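Protein involved in catabolism of external DNA (Legionella pneumophila subsp. pneumophila, PDB 2OO3) probably methylates the N6 atom of a single adenine in 23S ribosomal RNA, taking the methyl group from S-adenosyl-L-methionine. Local coordinates at residues Ala15-His20 and Glu258-Tyr263; Gln113-Leu118 and Pro155-Arg160; Ser148-Leu153 and Lys183-Lys188. All coordinates share one frame; numbering follows the deposited sequence.

Interaction 1: Ala15-His20 and Glu258-Tyr263; sequences ADVIKH and ETLTTY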
loop_
_atom_site.group_PDB
_atom_site.type_symbol
_atom_site.label_atom_id
_atom_site.label_comp_id
_atom_site.label_asym_id
_atom_site.label_seq_id
_atom_site.Cartn_x
_atom_site.Cartn_y
_atom_site.Cartn_z
ATOM N N ALA A 15 -0.231 -3.391 9.528
ATOM C CA ALA A 15 -0.109 -3.628 8.089
ATOM C C ALA A 15 -0.456 -2.391 7.291
ATOM O O ALA A 15 0.217 -2.078 6.301
ATOM C CB ALA A 15 -1.022 -4.762 7.669
ATOM N N ASP A 16 -1.521 -1.695 7.700
ATOM C CA ASP A 16 -1.827 -0.377 7.121
ATOM C C ASP A 16 -0.655 0.574 7.250
ATOM O O ASP A 16 -0.332 1.301 6.334
ATOM C CB ASP A 16 -3.055 0.246 7.786
ATOM C CG ASP A 16 -4.365 -0.128 7.068
ATOM O OD1 ASP A 16 -4.317 -0.875 6.055
ATOM O OD2 ASP A 16 -5.443 0.340 7.529
ATOM N N VAL A 17 -0.013 0.588 8.409
ATOM C CA VAL A 17 1.068 1.534 8.622
ATOM C C VAL A 17 2.196 1.305 7.611
ATOM O O VAL A 17 2.600 2.243 6.878
ATOM C CB VAL A 17 1.616 1.480 10.075
ATOM C CG1 VAL A 17 2.886 2.370 10.199
ATOM C CG2 VAL A 17 0.546 1.951 11.046
ATOM N N ILE A 18 2.693 0.062 7.530
ATOM C CA ILE A 18 3.785 -0.176 6.591
ATOM C C ILE A 18 3.356 -0.020 5.123
ATOM O O ILE A 18 4.090 0.542 4.286
ATOM C CB ILE A 18 4.552 -1.500 6.833
ATOM C CG1 ILE A 18 5.695 -1.655 5.790
ATOM C CG2 ILE A 18 3.639 -2.704 6.727
ATOM C CD1 ILE A 18 6.786 -0.503 5.808
ATOM N N LYS A 19 2.163 -0.481 4.799
ATOM C CA LYS A 19 1.664 -0.335 3.426
ATOM C C LYS A 19 1.519 1.146 3.014
ATOM O O LYS A 19 1.896 1.552 1.893
ATOM C CB LYS A 19 0.370 -1.157 3.278
ATOM C CG LYS A 19 -0.760 -0.535 2.547
ATOM C CD LYS A 19 -2.062 -1.394 2.559
ATOM C CE LYS A 19 -2.236 -2.256 3.807
ATOM N NZ LYS A 19 -3.562 -2.943 3.805
ATOM N N HIS A 20 0.983 1.966 3.910
ATOM C CA HIS A 20 0.728 3.364 3.561
ATOM C C HIS A 20 1.990 4.227 3.554
ATOM O O HIS A 20 2.112 5.107 2.729
ATOM C CB HIS A 20 -0.356 3.958 4.453
ATOM C CG HIS A 20 -1.723 3.386 4.187
ATOM N ND1 HIS A 20 -2.692 3.292 5.163
ATOM C CD2 HIS A 20 -2.288 2.900 3.048
ATOM C CE1 HIS A 20 -3.797 2.782 4.642
ATOM N NE2 HIS A 20 -3.575 2.527 3.364
ATOM N N GLU A 258 13.186 -0.456 10.176
ATOM C CA GLU A 258 13.903 -0.432 11.461
ATOM C C GLU A 258 13.147 0.384 12.479
ATOM O O GLU A 258 12.992 -0.047 13.623
ATOM C CB GLU A 258 15.286 0.201 11.352
ATOM C CG GLU A 258 16.283 -0.472 10.451
ATOM C CD GLU A 258 17.648 0.195 10.622
ATOM O OE1 GLU A 258 18.551 -0.046 9.790
ATOM O OE2 GLU A 258 17.796 0.967 11.619
ATOM N N THR A 259 12.711 1.589 12.090
ATOM C CA THR A 259 11.909 2.428 12.993
ATOM C C THR A 259 10.634 1.723 13.484
ATOM O O THR A 259 10.327 1.735 14.686
ATOM C CB THR A 259 11.558 3.804 12.355
ATOM O OG1 THR A 259 12.770 4.436 11.953
ATOM C CG2 THR A 259 10.879 4.699 13.332
ATOM N N LEU A 260 9.888 1.117 12.567
ATOM C CA LEU A 260 8.638 0.430 12.949
ATOM C C LEU A 260 8.830 -0.732 13.964
ATOM O O LEU A 260 7.984 -0.965 14.849
ATOM C CB LEU A 260 7.893 -0.044 11.689
ATOM C CG LEU A 260 7.389 1.113 10.804
ATOM C CD1 LEU A 260 6.653 0.520 9.623
ATOM C CD2 LEU A 260 6.444 2.050 11.632
ATOM N N THR A 261 9.930 -1.467 13.837
ATOM C CA THR A 261 10.189 -2.565 14.765
ATOM C C THR A 261 10.469 -2.020 16.167
ATOM O O THR A 261 10.401 -2.784 17.123
ATOM C CB THR A 261 11.353 -3.470 14.349
ATOM O OG1 THR A 261 12.571 -2.720 14.326
ATOM C CG2 THR A 261 11.124 -4.085 12.969
ATOM N N THR A 262 10.775 -0.726 16.304
ATOM C CA THR A 262 10.898 -0.145 17.649
ATOM C C THR A 262 9.520 0.168 18.273
ATOM O O THR A 262 9.425 0.342 19.476
ATOM C CB THR A 262 11.792 1.125 17.703
ATOM O OG1 THR A 262 11.125 2.244 17.100
ATOM C CG2 THR A 262 13.143 0.890 17.008
ATOM N N TYR A 263 8.468 0.243 17.451
ATOM C CA TYR A 263 7.102 0.479 17.939
ATOM C C TYR A 263 6.274 -0.801 18.037
ATOM O O TYR A 263 5.458 -0.943 18.929
ATOM C CB TYR A 263 6.370 1.521 17.061
ATOM C CG TYR A 263 6.992 2.902 17.129
ATOM C CD1 TYR A 263 6.692 3.769 18.182
ATOM C CD2 TYR A 263 7.887 3.335 16.153
ATOM C CE1 TYR A 263 7.273 5.025 18.264
ATOM C CE2 TYR A 263 8.491 4.599 16.228
ATOM C CZ TYR A 263 8.173 5.438 17.271
ATOM O OH TYR A 263 8.744 6.703 17.340
#
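Leu-260 pushes its two methyl groups against Val-17 and Ile-18, and this small apolar wedge is the whole of the contact between 15-20 and 258-263. CD2 of Leu-260 meets CG1 of Val-17 at 3.8 Å. Its other branch, CD1, lies 4.0 Å from CD1 of Ile-18 and equally far from CB of that residue, so the methyl rests along the isoleucine and not at its end alone. The fork is aimed this way because CG of Leu-260 stands anti to its carbonyl carbon (chi1 -66°). All three residues are buried. Val-69 packs on Leu-260, Ile-66 and Tyr-83 on Val-17, while Val-256 and Leu-257, one turn earlier on helix 249-263, continue the packing against Ile-18.

The rest is loose. The backbones stay 8.0 Å apart even at the nearest pair, CA of Ile-18 and CA of Leu-260, and only 116 Å² is buried. On the outer side of the second helix, exposed Thr-262 turns OG1 back to Thr-259 O at 2.6 Å, a bond within its own segment. Lys-19 and His-20 take no part in the contact; they lie buried toward the predicted site, where Lys-19 pairs with Asp-166. With no hydrogen bond or salt bridge across the interface, the two segments are held by dispersion and exclusion of water, without directional bonds.

Interaction 2: Gln113-Leu118 and Pro155-Arg160; sequences QDRLYL and PPPEKR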
loop_
_atom_site.group_PDB
_atom_site.type_symbol
_atom_site.label_atom_id
_atom_site.label_comp_id
_atom_site.label_asym_id
_atom_site.label_seq_id
_atom_site.Cartn_x
_atom_site.Cartn_y
_atom_site.Cartn_z
ATOM N N GLN A 113 -2.128 17.235 -12.820
ATOM C CA GLN A 113 -1.921 16.606 -14.147
ATOM C C GLN A 113 -2.081 15.076 -14.146
ATOM O O GLN A 113 -2.117 14.445 -15.196
ATOM C CB GLN A 113 -0.528 16.954 -14.711
ATOM C CG GLN A 113 0.582 16.279 -13.898
ATOM C CD GLN A 113 1.951 16.733 -14.284
ATOM O OE1 GLN A 113 2.437 16.377 -15.370
ATOM N NE2 GLN A 113 2.613 17.513 -13.402
ATOM N N ASP A 114 -2.140 14.471 -12.978
ATOM C CA ASP A 114 -2.095 13.006 -12.888
ATOM C C ASP A 114 -3.493 12.478 -13.061
ATOM O O ASP A 114 -4.457 13.256 -13.109
ATOM C CB ASP A 114 -1.483 12.566 -11.539
ATOM C CG ASP A 114 -0.049 13.056 -11.370
ATOM O OD1 ASP A 114 0.714 13.012 -12.375
ATOM O OD2 ASP A 114 0.340 13.487 -10.244
ATOM N N ARG A 115 -3.642 11.168 -13.156
ATOM C CA ARG A 115 -4.991 10.600 -13.259
ATOM C C ARG A 115 -5.117 9.445 -12.309
ATOM O O ARG A 115 -4.325 8.485 -12.399
ATOM C CB ARG A 115 -5.277 10.110 -14.680
ATOM C CG ARG A 115 -6.642 9.518 -14.853
ATOM C CD ARG A 115 -7.020 9.403 -16.335
ATOM N NE ARG A 115 -6.058 8.576 -17.054
ATOM C CZ ARG A 115 -6.252 7.306 -17.413
ATOM N NH1 ARG A 115 -7.394 6.681 -17.130
ATOM N NH2 ARG A 115 -5.287 6.664 -18.065
ATOM N N LEU A 116 -6.095 9.537 -11.406
ATOM C CA LEU A 116 -6.329 8.481 -10.401
ATOM C C LEU A 116 -7.521 7.659 -10.834
ATOM O O LEU A 116 -8.582 8.193 -11.170
ATOM C CB LEU A 116 -6.610 9.057 -8.998
ATOM C CG LEU A 116 -5.490 9.823 -8.258
ATOM C CD1 LEU A 116 -5.277 11.220 -8.841
ATOM C CD2 LEU A 116 -5.802 9.887 -6.757
ATOM N N TYR A 117 -7.365 6.354 -10.772
ATOM C CA TYR A 117 -8.427 5.470 -11.102
ATOM C C TYR A 117 -8.602 4.489 -9.932
ATOM O O TYR A 117 -7.714 3.658 -9.642
ATOM C CB TYR A 117 -8.049 4.753 -12.379
ATOM C CG TYR A 117 -9.179 4.054 -13.048
ATOM C CD1 TYR A 117 -9.702 4.537 -14.266
ATOM C CD2 TYR A 117 -9.727 2.889 -12.500
ATOM C CE1 TYR A 117 -10.732 3.868 -14.904
ATOM C CE2 TYR A 117 -10.755 2.221 -13.136
ATOM C CZ TYR A 117 -11.242 2.720 -14.330
ATOM O OH TYR A 117 -12.227 2.057 -14.966
ATOM N N LEU A 118 -9.741 4.586 -9.256
ATOM C CA LEU A 118 -9.952 3.839 -8.026
ATOM C C LEU A 118 -11.063 2.820 -8.226
ATOM O O LEU A 118 -12.157 3.185 -8.672
ATOM C CB LEU A 118 -10.356 4.793 -6.897
ATOM C CG LEU A 118 -9.435 6.009 -6.665
ATOM C CD1 LEU A 118 -10.001 6.997 -5.629
ATOM C CD2 LEU A 118 -7.953 5.551 -6.304
ATOM N N PRO A 155 -1.290 -0.779 -21.178
ATOM C CA PRO A 155 -0.544 0.409 -20.762
ATOM C C PRO A 155 -1.404 1.670 -20.861
ATOM O O PRO A 155 -2.231 1.772 -21.772
ATOM C CB PRO A 155 0.604 0.480 -21.773
ATOM C CG PRO A 155 0.056 -0.203 -23.012
ATOM C CD PRO A 155 -0.864 -1.268 -22.506
ATOM N N PRO A 156 -1.227 2.621 -19.926
ATOM C CA PRO A 156 -2.059 3.817 -19.939
ATOM C C PRO A 156 -1.502 4.821 -20.939
ATOM O O PRO A 156 -0.298 4.786 -21.220
ATOM C CB PRO A 156 -1.906 4.373 -18.508
ATOM C CG PRO A 156 -0.564 3.914 -18.063
ATOM C CD PRO A 156 -0.235 2.637 -18.829
ATOM N N PRO A 157 -2.363 5.735 -21.454
ATOM C CA PRO A 157 -1.888 6.789 -22.369
ATOM C C PRO A 157 -0.771 7.630 -21.780
ATOM O O PRO A 157 0.090 8.066 -22.523
ATOM C CB PRO A 157 -3.149 7.647 -22.631
ATOM C CG PRO A 157 -4.142 7.253 -21.529
ATOM C CD PRO A 157 -3.814 5.825 -21.194
ATOM N N GLU A 158 -0.765 7.840 -20.458
ATOM C CA GLU A 158 0.316 8.559 -19.767
ATOM C C GLU A 158 1.685 7.880 -19.930
ATOM O O GLU A 158 2.749 8.524 -19.791
ATOM C CB GLU A 158 -0.005 8.681 -18.262
ATOM C CG GLU A 158 -1.160 9.605 -17.908
ATOM C CD GLU A 158 -2.540 8.910 -17.897
ATOM O OE1 GLU A 158 -2.675 7.754 -18.314
ATOM O OE2 GLU A 158 -3.506 9.546 -17.468
ATOM N N LYS A 159 1.653 6.572 -20.170
ATOM C CA LYS A 159 2.863 5.748 -20.299
ATOM C C LYS A 159 3.710 5.646 -19.040
ATOM O O LYS A 159 4.835 5.161 -19.095
ATOM C CB LYS A 159 3.740 6.229 -21.474
ATOM C CG LYS A 159 3.485 5.469 -22.744
ATOM C CD LYS A 159 2.375 6.057 -23.520
ATOM C CE LYS A 159 2.554 5.750 -25.014
ATOM N NZ LYS A 159 2.536 7.050 -25.764
ATOM N N ARG A 160 3.164 6.123 -17.924
ATOM C CA ARG A 160 3.831 6.140 -16.629
ATOM C C ARG A 160 2.731 5.733 -15.680
ATOM O O ARG A 160 1.657 6.347 -15.694
ATOM C CB ARG A 160 4.201 7.568 -16.236
ATOM C CG ARG A 160 5.319 8.217 -16.984
ATOM C CD ARG A 160 5.781 9.454 -16.199
ATOM N NE ARG A 160 6.485 9.084 -14.969
ATOM C CZ ARG A 160 6.410 9.734 -13.802
ATOM N NH1 ARG A 160 5.620 10.808 -13.654
ATOM N NH2 ARG A 160 7.135 9.309 -12.770
#
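Arg-115 and Glu-158 form a two-point, side-on salt bridge between the start of strand 115-119 and the loop that leads into strand 161-165. NE of Arg-115 donates to OE2 of Glu-158 at 2.8 Å, with an N-H...O angle of 169°. In parallel, NH2 of Arg-115 reaches OE1 of Glu-158, also at 2.8 Å and nearly as straight. Each carboxylate oxygen uses its syn lone pair, and the guanidinium and carboxylate planes are only 12° apart. Two bonds lying almost in one plane fix the rotation of both groups.

The conformations show how this is reached. Arg-115 leaves the strand with CG anti to the backbone N, runs out extended, and then bends at chi3 (59°), which turns NE and NH2 to the loop. Glu-158 folds at chi2 instead, so that its carboxylate presents both oxygens while the two chains cross at about a right angle. That fold also brings OE2 to 3.4 Å from CB of Arg-115. NH2 has apolar neighbours too: CD of Pro-157 approaches obliquely at 3.6 Å, with CB of Pro-156 a little farther away.

Glu-158 sits in a type I turn from Pro-156 to Lys-159, closed by Lys-159 N to Pro-156 O at 2.8 Å. Arg-115 and Pro-156 both also touch Phe-38. The bridge thus spans strand 38-41 at the end of the sheet where strands 115-119 and 161-165 begin, in the parallel part of a mixed, Rossmann-like methyltransferase sheet, away from the predicted cofactor site.

Interaction 3: Ser148-Leu153 and Lys183-Lys188; sequences SKLNAL and KNAYSK. With SO4 (sulfate ion), chain C.
The backbone oxygen of Asn-151 accepts a 2.7 Å hydrogen bond from NZ of Lys-188, the shortest polar bond between 148-153 and 183-188. The ammonium group comes in at a C=O...N angle of 149°, slightly out of the carbonyl plane. Four residues further on, where a regular helix would supply the N-H for this oxygen, stands Pro-155, which has none; the usual i+4 backbone donor is missing and the lysine supplies one instead. The chain of Lys-188 reaches that far by running out extended and then bending at chi3.

Side-chain amides lie beside this bond. ND2 of Asn-151 is 3.0 Å from OD1 of Asn-184, with the amide planes 55° apart and both CG atoms anti to their backbone N. ND2 of Asn-151 also sits 3.1 Å from NZ of Lys-188, but these are two donors and form no hydrogen bond.

Helices 146-153 and 174-188 flank strand 161-165 in the chain, the one before it and the other after it, as successive connections of a Rossmann-like beta-alpha-beta fold. Their local axes run parallel, 9° apart, with a closest approach of 9.0 Å. The small side chain of Ala-185 is consistent with this closeness, its CB lying 4.2 Å from CB of Leu-150. Leu-150 also packs on Leu-40 of the sheet, and Gly-146, a predicted S-adenosyl-L-methionine ligand, begins its helix.

Polar groups take over toward the solvent. Ser-187 turns OG back to Asn-184 O within its own helix. OH of Tyr-186 is a long 3.4 Å from O2 of a sulfate, at best a weak interaction; the ion, probably from the crystallisation liquor, is bound by Ser-217, Ser-218, Lys-219 and Lys-278.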
loop_
_atom_site.group_PDB
_atom_site.type_symbol
_atom_site.label_atom_id
_atom_site.label_comp_id
_atom_site.label_asym_id
_atom_site.label_seq_id
_atom_site.Cartn_x
_atom_site.Cartn_y
_atom_site.Cartn_z
ATOM N N SER A 148 -9.652 -7.473 -12.435
ATOM C CA SER A 148 -10.058 -7.640 -13.823
ATOM C C SER A 148 -9.737 -6.395 -14.651
ATOM O O SER A 148 -9.415 -6.517 -15.820
ATOM C CB SER A 148 -11.550 -8.048 -13.918
ATOM O OG SER A 148 -12.418 -6.920 -13.783
ATOM N N LYS A 149 -9.753 -5.216 -14.037
ATOM C CA LYS A 149 -9.447 -3.960 -14.743
ATOM C C LYS A 149 -8.007 -3.767 -15.176
ATOM O O LYS A 149 -7.745 -2.998 -16.124
ATOM C CB LYS A 149 -9.852 -2.734 -13.916
ATOM C CG LYS A 149 -11.284 -2.321 -14.084
ATOM C CD LYS A 149 -11.551 -1.841 -15.489
ATOM C CE LYS A 149 -13.006 -1.459 -15.683
ATOM N NZ LYS A 149 -13.244 -1.177 -17.125
ATOM N N LEU A 150 -7.071 -4.420 -14.484
ATOM C CA LEU A 150 -5.668 -4.371 -14.876
ATOM C C LEU A 150 -5.495 -4.577 -16.396
ATOM O O LEU A 150 -4.797 -3.807 -17.074
ATOM C CB LEU A 150 -4.858 -5.401 -14.093
ATOM C CG LEU A 150 -4.595 -5.104 -12.617
ATOM C CD1 LEU A 150 -3.818 -6.233 -11.972
ATOM C CD2 LEU A 150 -3.822 -3.783 -12.471
ATOM N N ASN A 151 -6.165 -5.595 -16.930
ATOM C CA ASN A 151 -6.046 -5.944 -18.328
ATOM C C ASN A 151 -6.517 -4.831 -19.277
ATOM O O ASN A 151 -5.901 -4.600 -20.305
ATOM C CB ASN A 151 -6.797 -7.262 -18.558
ATOM C CG ASN A 151 -6.702 -7.781 -19.996
ATOM O OD1 ASN A 151 -7.735 -8.168 -20.588
ATOM N ND2 ASN A 151 -5.477 -7.837 -20.554
ATOM N N ALA A 152 -7.578 -4.116 -18.900
ATOM C CA ALA A 152 -8.206 -3.118 -19.773
ATOM C C ALA A 152 -7.505 -1.761 -19.793
ATOM O O ALA A 152 -7.601 -1.022 -20.798
ATOM C CB ALA A 152 -9.666 -2.920 -19.370
ATOM N N LEU A 153 -6.827 -1.425 -18.687
ATOM C CA LEU A 153 -6.356 -0.063 -18.439
ATOM C C LEU A 153 -4.874 0.135 -18.676
ATOM O O LEU A 153 -4.400 1.261 -18.595
ATOM C CB LEU A 153 -6.679 0.378 -17.000
ATOM C CG LEU A 153 -8.169 0.397 -16.625
ATOM C CD1 LEU A 153 -8.331 0.762 -15.187
ATOM C CD2 LEU A 153 -8.942 1.371 -17.501
ATOM N N LYS A 183 1.131 -10.638 -13.592
ATOM C CA LYS A 183 1.945 -11.134 -14.691
ATOM C C LYS A 183 1.377 -10.661 -16.031
ATOM O O LYS A 183 2.137 -10.193 -16.900
ATOM C CB LYS A 183 2.066 -12.674 -14.654
ATOM C CG LYS A 183 3.043 -13.222 -15.731
ATOM C CD LYS A 183 3.248 -14.730 -15.554
ATOM C CE LYS A 183 3.803 -15.355 -16.793
ATOM N NZ LYS A 183 3.920 -16.863 -16.629
ATOM N N ASN A 184 0.054 -10.713 -16.181
ATOM C CA ASN A 184 -0.578 -10.329 -17.451
ATOM C C ASN A 184 -0.386 -8.837 -17.713
ATOM O O ASN A 184 -0.029 -8.443 -18.823
ATOM C CB ASN A 184 -2.082 -10.628 -17.446
ATOM C CG ASN A 184 -2.802 -10.026 -18.654
ATOM O OD1 ASN A 184 -3.652 -9.112 -18.520
ATOM N ND2 ASN A 184 -2.440 -10.511 -19.850
ATOM N N ALA A 185 -0.627 -8.040 -16.661
ATOM C CA ALA A 185 -0.487 -6.593 -16.695
ATOM C C ALA A 185 0.948 -6.230 -17.068
ATOM O O ALA A 185 1.164 -5.420 -17.947
ATOM C CB ALA A 185 -0.856 -6.007 -15.330
ATOM N N TYR A 186 1.917 -6.854 -16.398
ATOM C CA TYR A 186 3.325 -6.591 -16.632
ATOM C C TYR A 186 3.705 -6.886 -18.090
ATOM O O TYR A 186 4.498 -6.136 -18.683
ATOM C CB TYR A 186 4.186 -7.426 -15.675
ATOM C CG TYR A 186 5.663 -7.175 -15.820
ATOM C CD1 TYR A 186 6.296 -6.130 -15.131
ATOM C CD2 TYR A 186 6.439 -7.978 -16.662
ATOM C CE1 TYR A 186 7.644 -5.908 -15.281
ATOM C CE2 TYR A 186 7.775 -7.774 -16.795
ATOM C CZ TYR A 186 8.369 -6.740 -16.111
ATOM O OH TYR A 186 9.705 -6.534 -16.286
ATOM N N SER A 187 3.141 -7.956 -18.676
ATOM C CA SER A 187 3.467 -8.285 -20.080
ATOM C C SER A 187 3.108 -7.141 -21.047
ATOM O O SER A 187 3.792 -6.953 -22.043
ATOM C CB SER A 187 2.819 -9.601 -20.537
ATOM O OG SER A 187 1.412 -9.477 -20.662
ATOM N N LYS A 188 2.057 -6.384 -20.721
ATOM C CA LYS A 188 1.551 -5.268 -21.546
ATOM C C LYS A 188 2.175 -3.924 -21.162
ATOM O O LYS A 188 2.193 -3.000 -21.958
ATOM C CB LYS A 188 0.034 -5.115 -21.356
ATOM C CG LYS A 188 -0.815 -6.267 -21.864
ATOM C CD LYS A 188 -2.247 -6.073 -21.379
ATOM C CE LYS A 188 -3.212 -6.306 -22.526
ATOM N NZ LYS A 188 -4.439 -5.494 -22.348
HETATM S S SO4 C . 13.201 -8.668 -16.086
HETATM O O1 SO4 C . 12.889 -7.518 -15.244
HETATM O O2 SO4 C . 12.039 -8.956 -16.927
HETATM O O3 SO4 C . 14.349 -8.328 -16.924
HETATM O O4 SO4 C . 13.488 -9.854 -15.287
#

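Both other contacts fall between the segments of interaction 1 along the chain. Interactions 2 and 3 interlock: 113-118, 148-153, 155-160 and 183-188 follow in that order, alternating between the two. Their centres are 14 Å apart, and they touch, CE2 of Tyr-117 lying 3.5 Å from CD1 of Leu-153. Together they join the parallel part of the eight-stranded sheet to helices 146-153 and 174-188. Interaction 1 lies across the chain's centre, 28 Å and 30 Å from theirs between centres, and brings the N-terminal helix 14-30, which also carries the predicted cofactor ligand His-20, against the late helix 249-263. The arrangement is consistent with both chain ends helping to frame the predicted site.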